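PDB 1VB5: translation initiation factor eIF-2B from Pyrococcus horikoshii, which probably catalyses the exchange of GDP bound to initiation factor 2 for GTP, an early step in protein synthesis. Local coordinates for residues 169-174 with 201-206; 17-22 with 149-154; 124-129 with 134-139; 71-76 with 82-87. All blocks are in the same frame, centred on the assembly; numbering follows the deposited sequence.

In the fold
The four contacts run from the N-terminal helices into the Rossmann-like part of the chain. Interaction 4 ties helix 63-71 to helix 78-106. Its centre lies about 22 Å from the centre of the chain. Interaction 2 spans a long excursion, joining the linker ahead of helix 21-38 to helix 148-158; interactions 3 and 4 both fall between its two segments in sequence. Interaction 3 lies within one beta-alpha-beta unit and nearly meets interaction 2, with nearest atoms about 5 Å apart. Interactions 1 and 3 touch directly, F174 CD2 packing 4.1 Å from I139 CD1. Interactions 1 and 4 lie farthest apart, centres about 42 Å from each other and on opposite sides of the chain's centre.

Interaction 1: residues 169-174 with 201-206; sequences AQMGLF and YLLALA
G172 and A206 bring two helices of the Rossmann-like domain close together: their CA atoms are 5.4 Å apart, against 6.0 Å for the CA atoms of M171 and L203. Such proximity fits the small residues at the junction, a glycine facing an alanine, and the C175-C207 disulfide follows directly, with one cysteine a turn beyond G172 and the other next to A206. Helix 171-175 is thus pinned covalently to helix 200-209 near this close approach. The remaining contact is apolar and buried. M171 points toward the other helix, and its side chain crosses those of L202 and L203 at about a right angle. Its bend at the last torsion (chi3 -68°) divides the work between two atoms: the sulfur meets L203, with SD 3.8 Å from L203 CG, whereas the terminal methyl turns to the backbone side of L202, CE 4.1 Å from L202 CB. M171 also touches H116 and T141, placing it beside the central sheet, while L173 packs on F251 of the second subunit. At the glycine, A206 CB rests directly on the main chain, 3.9 Å from G172 CA.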
loop_
_atom_site.group_PDB
_atom_site.type_symbol
_atom_site.label_atom_id
_atom_site.label_comp_id
_atom_site.label_asym_id
_atom_site.label_seq_id
_atom_site.Cartn_x
_atom_site.Cartn_y
_atom_site.Cartn_z
ATOM N N ALA B 169 -1.083 -2.689 -0.272
ATOM C CA ALA B 169 -2.293 -2.160 -0.890
ATOM C C ALA B 169 -3.593 -2.808 -0.410
ATOM O O ALA B 169 -4.687 -2.319 -0.714
ATOM C CB ALA B 169 -2.181 -2.264 -2.414
ATOM N N GLN B 170 -3.488 -3.898 0.346
ATOM C CA GLN B 170 -4.680 -4.582 0.848
ATOM C C GLN B 170 -5.096 -4.143 2.260
ATOM O O GLN B 170 -6.088 -4.638 2.795
ATOM C CB GLN B 170 -4.457 -6.097 0.837
ATOM C CG GLN B 170 -4.666 -6.782 -0.510
ATOM C CD GLN B 170 -4.303 -8.261 -0.454
ATOM O OE1 GLN B 170 -3.143 -8.633 -0.623
ATOM N NE2 GLN B 170 -5.290 -9.104 -0.193
ATOM N N MET B 171 -4.346 -3.217 2.854
ATOM C CA MET B 171 -4.642 -2.745 4.209
ATOM C C MET B 171 -6.078 -2.268 4.396
ATOM O O MET B 171 -6.665 -2.474 5.458
ATOM C CB MET B 171 -3.669 -1.633 4.616
ATOM C CG MET B 171 -2.248 -2.123 4.791
ATOM S SD MET B 171 -1.155 -0.906 5.551
ATOM C CE MET B 171 -1.063 0.363 4.257
ATOM N N GLY B 172 -6.640 -1.633 3.372
ATOM C CA GLY B 172 -8.012 -1.159 3.461
ATOM C C GLY B 172 -9.022 -2.290 3.473
ATOM O O GLY B 172 -10.054 -2.206 4.139
ATOM N N LEU B 173 -8.742 -3.356 2.731
ATOM C CA LEU B 173 -9.645 -4.500 2.693
ATOM C C LEU B 173 -9.630 -5.244 4.022
ATOM O O LEU B 173 -10.635 -5.820 4.429
ATOM C CB LEU B 173 -9.237 -5.470 1.587
ATOM C CG LEU B 173 -9.530 -5.040 0.152
ATOM C CD1 LEU B 173 -8.655 -5.847 -0.799
ATOM C CD2 LEU B 173 -11.023 -5.232 -0.147
ATOM N N PHE B 174 -8.490 -5.238 4.700
ATOM C CA PHE B 174 -8.413 -5.947 5.965
ATOM C C PHE B 174 -8.628 -5.188 7.288
ATOM O O PHE B 174 -8.839 -5.854 8.298
ATOM C CB PHE B 174 -7.111 -6.755 6.030
ATOM C CG PHE B 174 -7.088 -7.937 5.095
ATOM C CD1 PHE B 174 -6.744 -7.781 3.755
ATOM C CD2 PHE B 174 -7.438 -9.206 5.551
ATOM C CE1 PHE B 174 -6.749 -8.871 2.877
ATOM C CE2 PHE B 174 -7.447 -10.307 4.684
ATOM C CZ PHE B 174 -7.101 -10.137 3.344
ATOM N N TYR B 201 0.039 5.798 7.556
ATOM C CA TYR B 201 -0.990 6.826 7.429
ATOM C C TYR B 201 -2.233 6.229 6.759
ATOM O O TYR B 201 -3.360 6.432 7.218
ATOM C CB TYR B 201 -0.432 7.994 6.603
ATOM C CG TYR B 201 -1.434 9.065 6.212
ATOM C CD1 TYR B 201 -2.166 9.762 7.178
ATOM C CD2 TYR B 201 -1.625 9.404 4.869
ATOM C CE1 TYR B 201 -3.063 10.776 6.816
ATOM C CE2 TYR B 201 -2.519 10.413 4.495
ATOM C CZ TYR B 201 -3.230 11.095 5.469
ATOM O OH TYR B 201 -4.093 12.103 5.101
ATOM N N LEU B 202 -2.024 5.479 5.680
ATOM C CA LEU B 202 -3.146 4.864 4.965
ATOM C C LEU B 202 -3.863 3.868 5.863
ATOM O O LEU B 202 -5.089 3.770 5.842
ATOM C CB LEU B 202 -2.656 4.153 3.698
ATOM C CG LEU B 202 -1.851 5.030 2.737
ATOM C CD1 LEU B 202 -1.387 4.204 1.537
ATOM C CD2 LEU B 202 -2.707 6.207 2.296
ATOM N N LEU B 203 -3.098 3.124 6.654
ATOM C CA LEU B 203 -3.699 2.151 7.557
ATOM C C LEU B 203 -4.557 2.936 8.545
ATOM O O LEU B 203 -5.686 2.550 8.857
ATOM C CB LEU B 203 -2.617 1.382 8.328
ATOM C CG LEU B 203 -2.909 -0.034 8.838
ATOM C CD1 LEU B 203 -2.009 -0.355 10.020
ATOM C CD2 LEU B 203 -4.348 -0.165 9.233
ATOM N N ALA B 204 -4.007 4.047 9.030
ATOM C CA ALA B 204 -4.706 4.888 9.996
ATOM C C ALA B 204 -6.015 5.414 9.413
ATOM O O ALA B 204 -7.045 5.415 10.086
ATOM C CB ALA B 204 -3.808 6.053 10.429
ATOM N N LEU B 205 -5.983 5.854 8.159
ATOM C CA LEU B 205 -7.194 6.379 7.529
ATOM C C LEU B 205 -8.265 5.311 7.378
ATOM O O LEU B 205 -9.427 5.545 7.694
ATOM C CB LEU B 205 -6.872 6.978 6.152
ATOM C CG LEU B 205 -5.988 8.233 6.135
ATOM C CD1 LEU B 205 -5.689 8.639 4.687
ATOM C CD2 LEU B 205 -6.690 9.365 6.872
ATOM N N ALA B 206 -7.874 4.132 6.904
ATOM C CA ALA B 206 -8.829 3.044 6.695
ATOM C C ALA B 206 -9.455 2.550 7.990
ATOM O O ALA B 206 -10.656 2.276 8.060
ATOM C CB ALA B 206 -8.143 1.879 5.981
#

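Interaction 2: residues 17-22 with 149-154; sequences RIKGAS and GLHLAR
H151 is met from two directions by consecutive residues, I18 and K19, and its side chain carries the whole of one side of this small contact, which buries 140 Å² in total. The van der Waals component comes from I18. Its branch methyl CG2 approaches the imidazole obliquely, 3.4 Å from H151 CG; the same methyl is 3.5 Å from H151 CB, so it meets the root of the side chain and not its far nitrogen. H151 points toward the linker, and a chi1 of 173°, with CG anti to the backbone N, sets the ring against I18 and K19.

The polar component comes from K19. The lysine leaves its backbone across the direction of the histidine, bends at chi2 (-64°) and then runs straight, which brings the ammonium to the ring edge. K19 NZ donates to H151 NE2 at 3.2 Å, and the nitrogen lies only 4° out of the imidazole plane, evidence for an edge-on hydrogen bond and against a cation-pi contact.

Aromatic packing adds to this, since H151 also meets F118 with the two planes inclined at about 60°, and K19 touches F118 as well. On the linker side, E16 OE2 accepts from the backbone N of both I18 and K19, consistent with a locally fixed backbone. G20 then occupies the N-cap position of helix 21-38. The arrangement is an interdomain contact, a linker of the N-terminal helical region resting on helix 148-158 of a Rossmann-like fold.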
loop_
_atom_site.group_PDB
_atom_site.type_symbol
_atom_site.label_atom_id
_atom_site.label_comp_id
_atom_site.label_asym_id
_atom_site.label_seq_id
_atom_site.Cartn_x
_atom_site.Cartn_y
_atom_site.Cartn_z
ATOM N N ARG B 17 18.067 -2.677 7.019
ATOM C CA ARG B 17 16.719 -2.361 6.550
ATOM C C ARG B 17 15.603 -3.232 7.101
ATOM O O ARG B 17 14.430 -2.971 6.842
ATOM C CB ARG B 17 16.666 -2.361 5.023
ATOM C CG ARG B 17 17.572 -3.355 4.343
ATOM C CD ARG B 17 18.095 -2.718 3.077
ATOM N NE ARG B 17 18.735 -1.443 3.388
ATOM C CZ ARG B 17 19.077 -0.527 2.489
ATOM N NH1 ARG B 17 18.838 -0.734 1.198
ATOM N NH2 ARG B 17 19.666 0.595 2.883
ATOM N N ILE B 18 15.958 -4.263 7.857
ATOM C CA ILE B 18 14.949 -5.132 8.449
ATOM C C ILE B 18 14.670 -4.663 9.877
ATOM O O ILE B 18 13.576 -4.175 10.175
ATOM C CB ILE B 18 15.410 -6.605 8.469
ATOM C CG1 ILE B 18 15.685 -7.084 7.039
ATOM C CG2 ILE B 18 14.342 -7.471 9.122
ATOM C CD1 ILE B 18 14.504 -6.934 6.091
ATOM N N LYS B 19 15.659 -4.805 10.756
ATOM C CA LYS B 19 15.503 -4.363 12.138
ATOM C C LYS B 19 15.267 -2.853 12.129
ATOM O O LYS B 19 15.856 -2.131 11.319
ATOM C CB LYS B 19 16.755 -4.707 12.946
ATOM C CG LYS B 19 16.912 -6.193 13.239
ATOM C CD LYS B 19 15.773 -6.700 14.118
ATOM C CE LYS B 19 15.934 -8.179 14.465
ATOM N NZ LYS B 19 14.818 -8.694 15.320
ATOM N N GLY B 20 14.408 -2.375 13.026
ATOM C CA GLY B 20 14.100 -0.955 13.058
ATOM C C GLY B 20 14.783 -0.093 14.103
ATOM O O GLY B 20 15.926 -0.339 14.486
ATOM N N ALA B 21 14.064 0.931 14.553
ATOM C CA ALA B 21 14.557 1.876 15.548
ATOM C C ALA B 21 15.368 1.213 16.662
ATOM O O ALA B 21 16.578 1.408 16.757
ATOM C CB ALA B 21 13.385 2.651 16.145
ATOM N N SER B 22 14.694 0.433 17.500
ATOM C CA SER B 22 15.340 -0.254 18.612
ATOM C C SER B 22 16.747 -0.762 18.288
ATOM O O SER B 22 17.713 -0.387 18.951
ATOM C CB SER B 22 14.467 -1.420 19.076
ATOM O OG SER B 22 15.117 -2.165 20.088
ATOM N N GLY B 149 8.276 -6.969 6.759
ATOM C CA GLY B 149 7.080 -7.585 7.305
ATOM C C GLY B 149 7.204 -9.098 7.353
ATOM O O GLY B 149 6.618 -9.754 8.217
ATOM N N LEU B 150 7.964 -9.659 6.419
ATOM C CA LEU B 150 8.145 -11.100 6.388
ATOM C C LEU B 150 9.013 -11.499 7.570
ATOM O O LEU B 150 8.905 -12.612 8.073
ATOM C CB LEU B 150 8.777 -11.543 5.061
ATOM C CG LEU B 150 7.873 -11.308 3.844
ATOM C CD1 LEU B 150 8.601 -11.715 2.562
ATOM C CD2 LEU B 150 6.583 -12.114 4.006
ATOM N N HIS B 151 9.872 -10.590 8.019
ATOM C CA HIS B 151 10.699 -10.882 9.181
ATOM C C HIS B 151 9.758 -11.033 10.388
ATOM O O HIS B 151 9.948 -11.908 11.228
ATOM C CB HIS B 151 11.698 -9.751 9.425
ATOM C CG HIS B 151 12.467 -9.892 10.703
ATOM N ND1 HIS B 151 13.125 -11.052 11.053
ATOM C CD2 HIS B 151 12.677 -9.021 11.718
ATOM C CE1 HIS B 151 13.704 -10.889 12.229
ATOM N NE2 HIS B 151 13.448 -9.665 12.654
ATOM N N LEU B 152 8.731 -10.187 10.457
ATOM C CA LEU B 152 7.759 -10.254 11.548
ATOM C C LEU B 152 7.055 -11.614 11.495
ATOM O O LEU B 152 6.859 -12.265 12.525
ATOM C CB LEU B 152 6.708 -9.147 11.404
ATOM C CG LEU B 152 5.890 -8.674 12.618
ATOM C CD1 LEU B 152 4.487 -8.282 12.145
ATOM C CD2 LEU B 152 5.799 -9.739 13.685
ATOM N N ALA B 153 6.673 -12.032 10.291
ATOM C CA ALA B 153 5.993 -13.310 10.096
ATOM C C ALA B 153 6.854 -14.491 10.566
ATOM O O ALA B 153 6.342 -15.428 11.173
ATOM C CB ALA B 153 5.611 -13.484 8.619
ATOM N N ARG B 154 8.151 -14.447 10.277
ATOM C CA ARG B 154 9.070 -15.504 10.702
ATOM C C ARG B 154 9.095 -15.579 12.231
ATOM O O ARG B 154 9.128 -16.663 12.807
ATOM C CB ARG B 154 10.503 -15.228 10.209
ATOM C CG ARG B 154 10.854 -15.700 8.786
ATOM C CD ARG B 154 10.026 -14.996 7.732
ATOM N NE ARG B 154 10.771 -14.650 6.515
ATOM C CZ ARG B 154 11.862 -13.884 6.480
ATOM N NH1 ARG B 154 12.372 -13.373 7.598
ATOM N NH2 ARG B 154 12.428 -13.598 5.314
#

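Interaction 3: residues 124-129 with 134-139; sequences EIIRTA and KRFKVI
F136 and I126 form the apolar centre, with A129 and V138 beside them. The phenyl group reaches helix 124-129 from the strand with its far rim: F136 CE1 lies 3.7 Å from I126 CG2, and F136 CE2 is equally near A129 CB at 3.7 Å. The ring is therefore inserted between residues one helical turn apart. With chi1 at 58°, CG lies between the backbone N and the carbonyl carbon, and from there the ring extends to the helix. Farther along the strand, I126 and V138 extend toward each other tip to tip, I126 CD1 to V138 CG2 4.2 Å. L156 of helix 148-158 touches both of these side chains and continues the core.

Toward the outside the contacts become polar. I126 O stands near the plane of the phenyl ring at its edge, 3.4 Å from F136 CZ. At the end of the contact the chain returns, and K134 N donates to A129 O at 3.2 Å with an N-H...O angle of 159°, tying the helix to the approach to the strand. The K134 chain is extended and leads away from A129, so that its NZ bonds to A104 O and I107 O. Elsewhere on helix 124-129, R127 NH1 makes a salt bridge with E124 OE2 of 3.2 Å, while R127 NH2 pairs with E155 of helix 148-158.

With helix and strand axes antiparallel within 19° and 10.7 Å apart, the geometry is that of helix-on-sheet packing in the beta-alpha-beta crossover 111-115, 120-131, 136-141 of a Rossmann-like fold.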
loop_
_atom_site.group_PDB
_atom_site.type_symbol
_atom_site.label_atom_id
_atom_site.label_comp_id
_atom_site.label_asym_id
_atom_site.label_seq_id
_atom_site.Cartn_x
_atom_site.Cartn_y
_atom_site.Cartn_z
ATOM N N GLU B 124 7.031 -7.699 20.781
ATOM C CA GLU B 124 7.055 -8.120 22.180
ATOM C C GLU B 124 5.696 -7.952 22.839
ATOM O O GLU B 124 5.356 -8.686 23.772
ATOM C CB GLU B 124 8.130 -7.364 22.964
ATOM C CG GLU B 124 9.541 -7.850 22.653
ATOM C CD GLU B 124 9.656 -9.373 22.679
ATOM O OE1 GLU B 124 9.250 -9.986 23.692
ATOM O OE2 GLU B 124 10.158 -9.956 21.690
ATOM N N ILE B 125 4.913 -6.991 22.357
ATOM C CA ILE B 125 3.574 -6.789 22.896
ATOM C C ILE B 125 2.764 -8.032 22.547
ATOM O O ILE B 125 2.069 -8.603 23.386
ATOM C CB ILE B 125 2.865 -5.561 22.257
ATOM C CG1 ILE B 125 3.515 -4.264 22.744
ATOM C CG2 ILE B 125 1.378 -5.574 22.606
ATOM C CD1 ILE B 125 2.891 -3.003 22.152
ATOM N N ILE B 126 2.862 -8.443 21.290
ATOM C CA ILE B 126 2.130 -9.605 20.811
ATOM C C ILE B 126 2.549 -10.893 21.527
ATOM O O ILE B 126 1.703 -11.693 21.926
ATOM C CB ILE B 126 2.298 -9.732 19.275
ATOM C CG1 ILE B 126 1.445 -8.655 18.588
ATOM C CG2 ILE B 126 1.901 -11.109 18.799
ATOM C CD1 ILE B 126 1.683 -8.519 17.080
ATOM N N ARG B 127 3.850 -11.081 21.704
ATOM C CA ARG B 127 4.366 -12.267 22.373
ATOM C C ARG B 127 3.950 -12.335 23.840
ATOM O O ARG B 127 3.615 -13.409 24.347
ATOM C CB ARG B 127 5.891 -12.308 22.268
ATOM C CG ARG B 127 6.397 -12.773 20.914
ATOM C CD ARG B 127 7.910 -12.699 20.822
ATOM N NE ARG B 127 8.390 -13.453 19.671
ATOM C CZ ARG B 127 9.595 -13.313 19.130
ATOM N NH1 ARG B 127 10.457 -12.440 19.635
ATOM N NH2 ARG B 127 9.934 -14.046 18.076
ATOM N N THR B 128 3.976 -11.191 24.519
ATOM C CA THR B 128 3.593 -11.145 25.923
ATOM C C THR B 128 2.111 -11.484 26.072
ATOM O O THR B 128 1.712 -12.155 27.025
ATOM C CB THR B 128 3.857 -9.749 26.541
ATOM O OG1 THR B 128 5.262 -9.467 26.508
ATOM C CG2 THR B 128 3.367 -9.701 27.992
ATOM N N ALA B 129 1.297 -11.025 25.125
ATOM C CA ALA B 129 -0.137 -11.298 25.176
ATOM C C ALA B 129 -0.387 -12.793 25.007
ATOM O O ALA B 129 -1.237 -13.371 25.688
ATOM C CB ALA B 129 -0.872 -10.510 24.082
ATOM N N LYS B 134 -3.828 -15.183 25.930
ATOM C CA LYS B 134 -4.873 -14.488 25.191
ATOM C C LYS B 134 -4.917 -15.079 23.786
ATOM O O LYS B 134 -3.878 -15.329 23.184
ATOM C CB LYS B 134 -4.592 -12.982 25.145
ATOM C CG LYS B 134 -4.927 -12.294 26.458
ATOM C CD LYS B 134 -4.620 -10.818 26.453
ATOM C CE LYS B 134 -5.090 -10.182 27.766
ATOM N NZ LYS B 134 -4.691 -8.752 27.882
ATOM N N ARG B 135 -6.117 -15.335 23.278
ATOM C CA ARG B 135 -6.250 -15.897 21.939
ATOM C C ARG B 135 -6.531 -14.794 20.936
ATOM O O ARG B 135 -7.441 -13.982 21.128
ATOM C CB ARG B 135 -7.378 -16.937 21.882
ATOM C CG ARG B 135 -7.083 -18.235 22.629
ATOM C CD ARG B 135 -7.538 -18.168 24.075
ATOM N NE ARG B 135 -8.793 -18.889 24.303
ATOM C CZ ARG B 135 -9.950 -18.618 23.703
ATOM N NH1 ARG B 135 -10.034 -17.631 22.818
ATOM N NH2 ARG B 135 -11.032 -19.332 23.992
ATOM N N PHE B 136 -5.747 -14.770 19.862
ATOM C CA PHE B 136 -5.907 -13.759 18.832
ATOM C C PHE B 136 -5.185 -14.166 17.556
ATOM O O PHE B 136 -4.440 -15.149 17.537
ATOM C CB PHE B 136 -5.362 -12.421 19.341
ATOM C CG PHE B 136 -3.915 -12.472 19.752
ATOM C CD1 PHE B 136 -2.904 -12.326 18.811
ATOM C CD2 PHE B 136 -3.564 -12.685 21.084
ATOM C CE1 PHE B 136 -1.564 -12.389 19.186
ATOM C CE2 PHE B 136 -2.226 -12.749 21.471
ATOM C CZ PHE B 136 -1.224 -12.602 20.522
ATOM N N LYS B 137 -5.420 -13.403 16.492
ATOM C CA LYS B 137 -4.795 -13.646 15.200
ATOM C C LYS B 137 -4.193 -12.324 14.753
ATOM O O LYS B 137 -4.655 -11.255 15.156
ATOM C CB LYS B 137 -5.833 -14.104 14.167
ATOM C CG LYS B 137 -6.603 -15.357 14.556
ATOM C CD LYS B 137 -7.710 -15.662 13.550
ATOM C CE LYS B 137 -8.616 -16.787 14.046
ATOM N NZ LYS B 137 -9.753 -17.052 13.110
ATOM N N VAL B 138 -3.171 -12.394 13.913
ATOM C CA VAL B 138 -2.523 -11.192 13.433
ATOM C C VAL B 138 -2.541 -11.075 11.910
ATOM O O VAL B 138 -2.341 -12.051 11.194
ATOM C CB VAL B 138 -1.055 -11.132 13.902
ATOM C CG1 VAL B 138 -0.401 -9.845 13.415
ATOM C CG2 VAL B 138 -0.994 -11.224 15.419
ATOM N N ILE B 139 -2.804 -9.865 11.430
ATOM C CA ILE B 139 -2.796 -9.586 10.005
ATOM C C ILE B 139 -1.655 -8.597 9.868
ATOM O O ILE B 139 -1.623 -7.581 10.564
ATOM C CB ILE B 139 -4.120 -8.935 9.529
ATOM C CG1 ILE B 139 -5.291 -9.884 9.799
ATOM C CG2 ILE B 139 -4.034 -8.618 8.044
ATOM C CD1 ILE B 139 -6.663 -9.268 9.587
#

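Interaction 4: residues 71-76 with 82-87; sequences FIPVTN and KSRALE
F71 and R84 stack face to face: the guanidinium lies flat on one face of the phenyl ring, planes 16° apart, with R84 CZ 3.6 Å from the ring centroid, which makes the pair a cation-pi contact. Seen from the arginine, F71 CZ sits over the middle of the guanidinium face. The rim of the phenyl ring is occupied by I72 CD1, R84 O and the E87 carboxylate, whose OE2 is 3.8 Å from F71 CZ; that carboxylate is held by a salt bridge to R91.

The guanidinium edge is used as well. R84 grips F71 O side-on with two nitrogens, R84 NH2 at 3.1 Å and R84 NE at 3.2 Å. The first lies in the carbonyl plane on a lone pair, the second is tilted 27° from it. Bends at chi2 and chi3 fold the arginine back so that one residue receives both stack and bonds. P73 packs against the aliphatic stem, P73 CD 3.6 Å from R84 CG.

Because I72 is the first residue to leave helical geometry, F71 O belongs to the last turn of helix 63-71. The arginine thus bonds and stacks on that helix's final residue, a helix-loop-helix contact joining consecutive helices of the N-terminal helical region.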
loop_
_atom_site.group_PDB
_atom_site.type_symbol
_atom_site.label_atom_id
_atom_site.label_comp_id
_atom_site.label_asym_id
_atom_site.label_seq_id
_atom_site.Cartn_x
_atom_site.Cartn_y
_atom_site.Cartn_z
ATOM N N PHE B 71 21.658 12.076 25.418
ATOM C CA PHE B 71 21.857 11.338 26.659
ATOM C C PHE B 71 23.345 11.204 26.976
ATOM O O PHE B 71 23.749 11.253 28.139
ATOM C CB PHE B 71 21.233 9.949 26.555
ATOM C CG PHE B 71 21.147 9.228 27.869
ATOM C CD1 PHE B 71 20.177 9.575 28.804
ATOM C CD2 PHE B 71 22.049 8.215 28.182
ATOM C CE1 PHE B 71 20.107 8.922 30.040
ATOM C CE2 PHE B 71 21.987 7.556 29.413
ATOM C CZ PHE B 71 21.014 7.910 30.342
ATOM N N ILE B 72 24.154 11.024 25.937
ATOM C CA ILE B 72 25.596 10.892 26.110
ATOM C C ILE B 72 26.188 12.277 26.338
ATOM O O ILE B 72 26.116 13.146 25.474
ATOM C CB ILE B 72 26.257 10.226 24.873
ATOM C CG1 ILE B 72 26.082 8.705 24.936
ATOM C CG2 ILE B 72 27.751 10.531 24.846
ATOM C CD1 ILE B 72 24.684 8.240 25.210
ATOM N N PRO B 73 26.782 12.500 27.519
ATOM C CA PRO B 73 27.381 13.794 27.853
ATOM C C PRO B 73 28.685 14.076 27.128
ATOM O O PRO B 73 29.428 13.157 26.786
ATOM C CB PRO B 73 27.590 13.688 29.358
ATOM C CG PRO B 73 27.966 12.246 29.517
ATOM C CD PRO B 73 26.938 11.548 28.635
ATOM N N VAL B 74 28.948 15.355 26.883
ATOM C CA VAL B 74 30.188 15.761 26.243
ATOM C C VAL B 74 31.150 15.869 27.423
ATOM O O VAL B 74 31.175 16.875 28.136
ATOM C CB VAL B 74 30.041 17.129 25.547
ATOM C CG1 VAL B 74 31.380 17.572 24.980
ATOM C CG2 VAL B 74 29.005 17.034 24.431
ATOM N N THR B 75 31.918 14.808 27.640
ATOM C CA THR B 75 32.853 14.744 28.756
ATOM C C THR B 75 34.187 14.155 28.319
ATOM O O THR B 75 34.297 13.579 27.235
ATOM C CB THR B 75 32.272 13.860 29.876
ATOM O OG1 THR B 75 33.175 13.815 30.986
ATOM C CG2 THR B 75 32.049 12.449 29.359
ATOM N N ASN B 76 35.203 14.303 29.166
ATOM C CA ASN B 76 36.523 13.752 28.874
ATOM C C ASN B 76 36.743 12.516 29.739
ATOM O O ASN B 76 37.830 11.936 29.747
ATOM C CB ASN B 76 37.629 14.778 29.153
ATOM C CG ASN B 76 37.561 15.350 30.561
ATOM O OD1 ASN B 76 37.336 14.626 31.534
ATOM N ND2 ASN B 76 37.770 16.657 30.675
ATOM N N LYS B 82 31.210 5.583 28.972
ATOM C CA LYS B 82 30.832 4.179 28.983
ATOM C C LYS B 82 29.595 3.937 29.832
ATOM O O LYS B 82 28.641 3.290 29.394
ATOM C CB LYS B 82 31.982 3.321 29.522
ATOM C CG LYS B 82 31.587 1.867 29.779
ATOM C CD LYS B 82 32.750 1.032 30.300
ATOM C CE LYS B 82 32.328 -0.420 30.509
ATOM N NZ LYS B 82 33.456 -1.289 30.956
ATOM N N SER B 83 29.620 4.457 31.054
ATOM C CA SER B 83 28.510 4.278 31.978
ATOM C C SER B 83 27.179 4.797 31.428
ATOM O O SER B 83 26.145 4.158 31.592
ATOM C CB SER B 83 28.822 4.963 33.308
ATOM O OG SER B 83 27.817 4.674 34.263
ATOM N N ARG B 84 27.204 5.957 30.782
ATOM C CA ARG B 84 25.980 6.523 30.234
ATOM C C ARG B 84 25.451 5.693 29.065
ATOM O O ARG B 84 24.245 5.476 28.954
ATOM C CB ARG B 84 26.215 7.973 29.801
ATOM C CG ARG B 84 26.466 8.918 30.978
ATOM C CD ARG B 84 25.207 9.141 31.804
ATOM N NE ARG B 84 24.231 9.947 31.071
ATOM C CZ ARG B 84 23.034 10.295 31.534
ATOM N NH1 ARG B 84 22.641 9.909 32.744
ATOM N NH2 ARG B 84 22.228 11.042 30.787
ATOM N N ALA B 85 26.344 5.222 28.200
ATOM C CA ALA B 85 25.916 4.417 27.063
ATOM C C ALA B 85 25.251 3.129 27.547
ATOM O O ALA B 85 24.210 2.728 27.032
ATOM C CB ALA B 85 27.102 4.097 26.167
ATOM N N LEU B 86 25.848 2.489 28.547
ATOM C CA LEU B 86 25.293 1.253 29.086
ATOM C C LEU B 86 23.963 1.497 29.786
ATOM O O LEU B 86 23.093 0.620 29.804
ATOM C CB LEU B 86 26.273 0.606 30.072
ATOM C CG LEU B 86 27.605 0.099 29.509
ATOM C CD1 LEU B 86 28.475 -0.413 30.659
ATOM C CD2 LEU B 86 27.355 -1.012 28.492
ATOM N N GLU B 87 23.806 2.682 30.371
ATOM C CA GLU B 87 22.566 3.002 31.062
ATOM C C GLU B 87 21.445 3.208 30.046
ATOM O O GLU B 87 20.303 2.831 30.295
ATOM C CB GLU B 87 22.717 4.260 31.916
ATOM C CG GLU B 87 21.625 4.387 32.967
ATOM C CD GLU B 87 21.525 5.784 33.547
ATOM O OE1 GLU B 87 22.580 6.379 33.863
ATOM O OE2 GLU B 87 20.386 6.283 33.696
#